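Local coordinates for protein shikimate dehydrogenase (Thermotoga maritima, PDB 3U62) that probably catalyses the reversible NADPH-linked reduction of 3-dehydroshikimate to shikimate in the biosynthesis of chorismate and the aromatic amino acids, at residues L190-D203 with A210-M224. Residues are numbered along the deposited sequence; the frame is centred on the assembly and turned at random.
Sequences LKNLSLVYDVIYFD and ARKLGVKHIIKGNLM
Y197 and I219 are paired in two parallel strands, 195-198 and 217-219, whose axes run 4.8 Å apart. The backbone ladder alternates: V196 N donates to H217 O, I219 N to V196 O (2.9 Å), and D198 N to I219 O. With CG anti to the backbone N (chi1 -167°), the Y197 side chain rises out of the sheet on the same face as I219, leaning toward it. Its CB and CG pass I219 O, which sits above one ring face toward the rim; CD1 lies 3.8 Å from I219 CB, and CE1 3.7 Å from I219 CG2. At the tip, OH lies 3.4 Å from M224 CB; two polar partners hold it, S101 OG and a water that links it to K220 O and M224 N.

D203, in the loop after strand 195-198, forms salt bridges to R211 of helix 205-213, through a weak in-plane NH1-OD2 bond (3.0 Å), and to K220 just past strand 217-219. V199 and G221, predicted NADP(+)-binding residues, adjoin just beyond the C-terminal strand ends. The segments belong to a right-handed beta-alpha-beta crossover through helix 205-213, completing the parallel Rossmann-type sheet, with strand 195-198 between 169-172 and the edge strand 217-219.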
# COMPACT_ATOMS: atom_id res chain seq x y z
N LEU A 190 17.89 -2.22 -14.11
CA LEU A 190 16.81 -1.23 -14.06
C LEU A 190 16.54 -0.54 -15.39
O LEU A 190 15.39 -0.22 -15.70
CB LEU A 190 17.09 -0.17 -13.00
CG LEU A 190 17.07 -0.54 -11.51
CD1 LEU A 190 17.70 0.57 -10.68
CD2 LEU A 190 15.66 -0.82 -11.03
N LYS A 191 17.60 -0.31 -16.16
CA LYS A 191 17.56 0.62 -17.31
C LYS A 191 16.47 0.34 -18.34
O LYS A 191 15.89 1.28 -18.90
CB LYS A 191 18.93 0.72 -17.99
CG LYS A 191 19.37 -0.54 -18.73
CD LYS A 191 20.74 -0.38 -19.37
CE LYS A 191 21.11 -1.62 -20.16
NZ LYS A 191 22.50 -1.53 -20.72
N ASN A 192 16.20 -0.94 -18.60
CA ASN A 192 15.25 -1.32 -19.64
C ASN A 192 13.86 -1.69 -19.13
O ASN A 192 13.03 -2.18 -19.90
CB ASN A 192 15.83 -2.46 -20.49
CG ASN A 192 16.95 -1.99 -21.41
OD1 ASN A 192 17.01 -0.82 -21.79
ND2 ASN A 192 17.83 -2.91 -21.77
N LEU A 193 13.61 -1.46 -17.85
CA LEU A 193 12.26 -1.58 -17.32
C LEU A 193 11.38 -0.50 -17.94
O LEU A 193 11.85 0.59 -18.26
CB LEU A 193 12.25 -1.43 -15.79
CG LEU A 193 12.95 -2.50 -14.93
CD1 LEU A 193 13.07 -2.01 -13.50
CD2 LEU A 193 12.23 -3.84 -14.98
N SER A 194 10.10 -0.82 -18.11
CA SER A 194 9.13 0.17 -18.59
C SER A 194 8.36 0.81 -17.43
O SER A 194 7.77 1.88 -17.60
CB SER A 194 8.16 -0.46 -19.60
OG SER A 194 7.45 -1.55 -19.01
N LEU A 195 8.37 0.15 -16.28
CA LEU A 195 7.71 0.67 -15.08
C LEU A 195 8.52 0.42 -13.82
O LEU A 195 8.93 -0.71 -13.54
CB LEU A 195 6.31 0.07 -14.93
CG LEU A 195 5.51 0.35 -13.64
CD1 LEU A 195 5.10 1.81 -13.53
CD2 LEU A 195 4.30 -0.56 -13.56
N VAL A 196 8.76 1.49 -13.06
CA VAL A 196 9.28 1.39 -11.70
C VAL A 196 8.23 2.00 -10.77
O VAL A 196 7.89 3.18 -10.89
CB VAL A 196 10.65 2.09 -11.54
CG1 VAL A 196 11.04 2.20 -10.06
CG2 VAL A 196 11.73 1.34 -12.32
N TYR A 197 7.72 1.18 -9.87
CA TYR A 197 6.63 1.55 -8.99
C TYR A 197 7.08 1.36 -7.54
O TYR A 197 7.56 0.29 -7.18
CB TYR A 197 5.41 0.68 -9.30
CG TYR A 197 4.09 1.13 -8.69
CD1 TYR A 197 3.07 1.63 -9.50
CD2 TYR A 197 3.85 1.01 -7.32
CE1 TYR A 197 1.84 2.02 -8.95
CE2 TYR A 197 2.63 1.40 -6.76
CZ TYR A 197 1.64 1.90 -7.58
OH TYR A 197 0.44 2.29 -7.04
N ASP A 198 6.93 2.40 -6.74
CA ASP A 198 7.29 2.33 -5.33
C ASP A 198 6.09 2.73 -4.49
O ASP A 198 5.50 3.80 -4.71
CB ASP A 198 8.48 3.26 -5.04
CG ASP A 198 9.27 2.86 -3.80
OD1 ASP A 198 8.66 2.36 -2.83
OD2 ASP A 198 10.50 3.05 -3.80
N VAL A 199 5.71 1.88 -3.54
CA VAL A 199 4.56 2.17 -2.67
C VAL A 199 4.88 3.28 -1.67
O VAL A 199 3.97 3.86 -1.08
CB VAL A 199 4.03 0.91 -1.92
CG1 VAL A 199 3.64 -0.19 -2.91
CG2 VAL A 199 5.06 0.40 -0.90
N ILE A 200 6.17 3.56 -1.49
CA ILE A 200 6.61 4.63 -0.61
C ILE A 200 6.22 5.98 -1.20
O ILE A 200 6.43 6.25 -2.39
CB ILE A 200 8.12 4.56 -0.29
CG1 ILE A 200 8.43 3.23 0.42
CG2 ILE A 200 8.56 5.74 0.59
CD1 ILE A 200 9.90 2.84 0.42
N TYR A 201 5.62 6.81 -0.35
CA TYR A 201 4.97 8.05 -0.73
C TYR A 201 5.92 9.09 -1.34
O TYR A 201 5.54 9.82 -2.26
CB TYR A 201 4.25 8.61 0.51
CG TYR A 201 3.59 9.95 0.30
CD1 TYR A 201 4.28 11.13 0.59
CD2 TYR A 201 2.30 10.04 -0.21
CE1 TYR A 201 3.69 12.36 0.39
CE2 TYR A 201 1.70 11.28 -0.41
CZ TYR A 201 2.40 12.44 -0.11
OH TYR A 201 1.83 13.67 -0.30
N PHE A 202 7.14 9.14 -0.83
CA PHE A 202 8.13 10.16 -1.21
C PHE A 202 9.27 9.55 -2.04
O PHE A 202 9.37 8.33 -2.16
CB PHE A 202 8.68 10.87 0.04
CG PHE A 202 9.04 9.93 1.17
CD1 PHE A 202 10.29 9.31 1.21
CD2 PHE A 202 8.14 9.69 2.21
CE1 PHE A 202 10.62 8.44 2.25
CE2 PHE A 202 8.47 8.83 3.26
CZ PHE A 202 9.71 8.21 3.28
N ASP A 203 10.12 10.42 -2.60
CA ASP A 203 11.27 9.99 -3.40
C ASP A 203 12.16 9.03 -2.63
O ASP A 203 12.58 9.31 -1.50
CB ASP A 203 12.10 11.19 -3.87
CG ASP A 203 11.50 11.89 -5.08
OD1 ASP A 203 10.44 11.46 -5.59
OD2 ASP A 203 12.11 12.88 -5.54
N ALA A 210 15.70 5.38 -11.17
CA ALA A 210 14.85 5.13 -12.33
C ALA A 210 14.73 6.36 -13.23
O ALA A 210 14.72 6.24 -14.45
CB ALA A 210 13.47 4.67 -11.88
N ARG A 211 14.64 7.54 -12.60
CA ARG A 211 14.60 8.81 -13.33
C ARG A 211 15.90 9.08 -14.07
O ARG A 211 15.87 9.52 -15.23
CB ARG A 211 14.28 9.96 -12.39
CG ARG A 211 12.82 10.04 -11.99
CD ARG A 211 12.61 11.06 -10.90
NE ARG A 211 11.26 10.97 -10.34
CZ ARG A 211 10.91 11.46 -9.16
NH1 ARG A 211 11.81 12.08 -8.39
NH2 ARG A 211 9.66 11.34 -8.73
N LYS A 212 17.02 8.83 -13.41
CA LYS A 212 18.34 8.98 -14.02
C LYS A 212 18.49 8.11 -15.27
O LYS A 212 19.17 8.50 -16.22
CB LYS A 212 19.45 8.64 -13.02
CG LYS A 212 19.68 9.70 -11.95
CD LYS A 212 20.87 9.36 -11.08
CE LYS A 212 21.07 10.40 -9.99
NZ LYS A 212 22.14 10.00 -9.03
N LEU A 213 17.84 6.95 -15.26
CA LEU A 213 17.97 5.98 -16.35
C LEU A 213 16.90 6.11 -17.44
O LEU A 213 16.97 5.44 -18.47
CB LEU A 213 18.01 4.55 -15.79
CG LEU A 213 19.15 4.21 -14.83
CD1 LEU A 213 18.88 2.90 -14.11
CD2 LEU A 213 20.50 4.17 -15.53
N GLY A 214 15.92 6.98 -17.20
CA GLY A 214 14.89 7.28 -18.19
C GLY A 214 13.81 6.22 -18.35
O GLY A 214 13.28 6.03 -19.45
N VAL A 215 13.49 5.53 -17.26
CA VAL A 215 12.40 4.55 -17.24
C VAL A 215 11.09 5.25 -17.60
O VAL A 215 10.78 6.31 -17.05
CB VAL A 215 12.29 3.84 -15.87
CG1 VAL A 215 11.04 2.97 -15.79
CG2 VAL A 215 13.54 3.00 -15.60
N LYS A 216 10.35 4.67 -18.55
CA LYS A 216 9.13 5.28 -19.10
C LYS A 216 8.17 5.78 -18.02
O LYS A 216 7.86 6.98 -17.96
CB LYS A 216 8.42 4.30 -20.04
CG LYS A 216 7.22 4.89 -20.77
CD LYS A 216 6.58 3.85 -21.68
CE LYS A 216 5.48 4.46 -22.52
NZ LYS A 216 4.88 3.46 -23.46
N HIS A 217 7.69 4.87 -17.18
CA HIS A 217 6.80 5.23 -16.08
C HIS A 217 7.46 5.00 -14.73
O HIS A 217 7.90 3.89 -14.42
CB HIS A 217 5.49 4.46 -16.15
CG HIS A 217 4.68 4.75 -17.37
ND1 HIS A 217 4.21 6.00 -17.68
CD2 HIS A 217 4.22 3.92 -18.34
CE1 HIS A 217 3.51 5.95 -18.80
NE2 HIS A 217 3.51 4.70 -19.22
N ILE A 218 7.54 6.07 -13.95
CA ILE A 218 8.07 6.00 -12.59
C ILE A 218 7.01 6.55 -11.65
O ILE A 218 6.76 7.76 -11.61
CB ILE A 218 9.40 6.78 -12.46
CG1 ILE A 218 10.42 6.24 -13.47
CG2 ILE A 218 9.94 6.66 -11.04
CD1 ILE A 218 11.41 7.29 -13.96
N ILE A 219 6.38 5.65 -10.91
CA ILE A 219 5.24 6.00 -10.08
C ILE A 219 5.55 5.77 -8.60
O ILE A 219 5.86 4.65 -8.19
CB ILE A 219 3.96 5.21 -10.51
CG1 ILE A 219 3.62 5.51 -11.97
CG2 ILE A 219 2.78 5.56 -9.60
CD1 ILE A 219 2.68 4.49 -12.63
N LYS A 220 5.49 6.84 -7.81
CA LYS A 220 5.65 6.75 -6.36
C LYS A 220 4.31 6.42 -5.70
O LYS A 220 3.29 6.30 -6.39
CB LYS A 220 6.19 8.06 -5.77
CG LYS A 220 7.46 8.61 -6.41
CD LYS A 220 7.93 9.86 -5.67
CE LYS A 220 6.95 11.03 -5.82
NZ LYS A 220 7.38 12.21 -5.04
N GLY A 221 4.32 6.30 -4.38
CA GLY A 221 3.14 5.86 -3.64
C GLY A 221 2.03 6.87 -3.46
O GLY A 221 1.01 6.56 -2.84
N ASN A 222 2.21 8.08 -3.99
CA ASN A 222 1.23 9.15 -3.81
C ASN A 222 -0.11 8.90 -4.50
O ASN A 222 -1.16 9.24 -3.94
CB ASN A 222 1.81 10.52 -4.21
CG ASN A 222 2.26 10.57 -5.65
OD1 ASN A 222 2.71 9.58 -6.23
ND2 ASN A 222 2.16 11.76 -6.25
N LEU A 223 -0.09 8.33 -5.71
CA LEU A 223 -1.33 7.99 -6.42
C LEU A 223 -2.09 6.87 -5.72
O LEU A 223 -3.31 6.94 -5.57
CB LEU A 223 -1.04 7.60 -7.88
CG LEU A 223 -0.92 8.70 -8.93
CD1 LEU A 223 -0.34 8.13 -10.22
CD2 LEU A 223 -2.27 9.36 -9.21
N MET A 224 -1.36 5.83 -5.30
CA MET A 224 -1.93 4.73 -4.53
C MET A 224 -2.59 5.24 -3.25
O MET A 224 -3.70 4.83 -2.91
CB MET A 224 -0.84 3.70 -4.20
CG MET A 224 -1.32 2.48 -3.41
SD MET A 224 0.06 1.42 -2.95
CE MET A 224 -0.77 0.22 -1.91
O HOH W 1 15.60 3.72 -20.10
O HOH W 2 11.23 2.48 -20.15
O HOH W 3 0.89 5.05 -6.85
O HOH W 4 1.20 4.55 -1.01
O HOH W 5 5.71 12.60 -2.64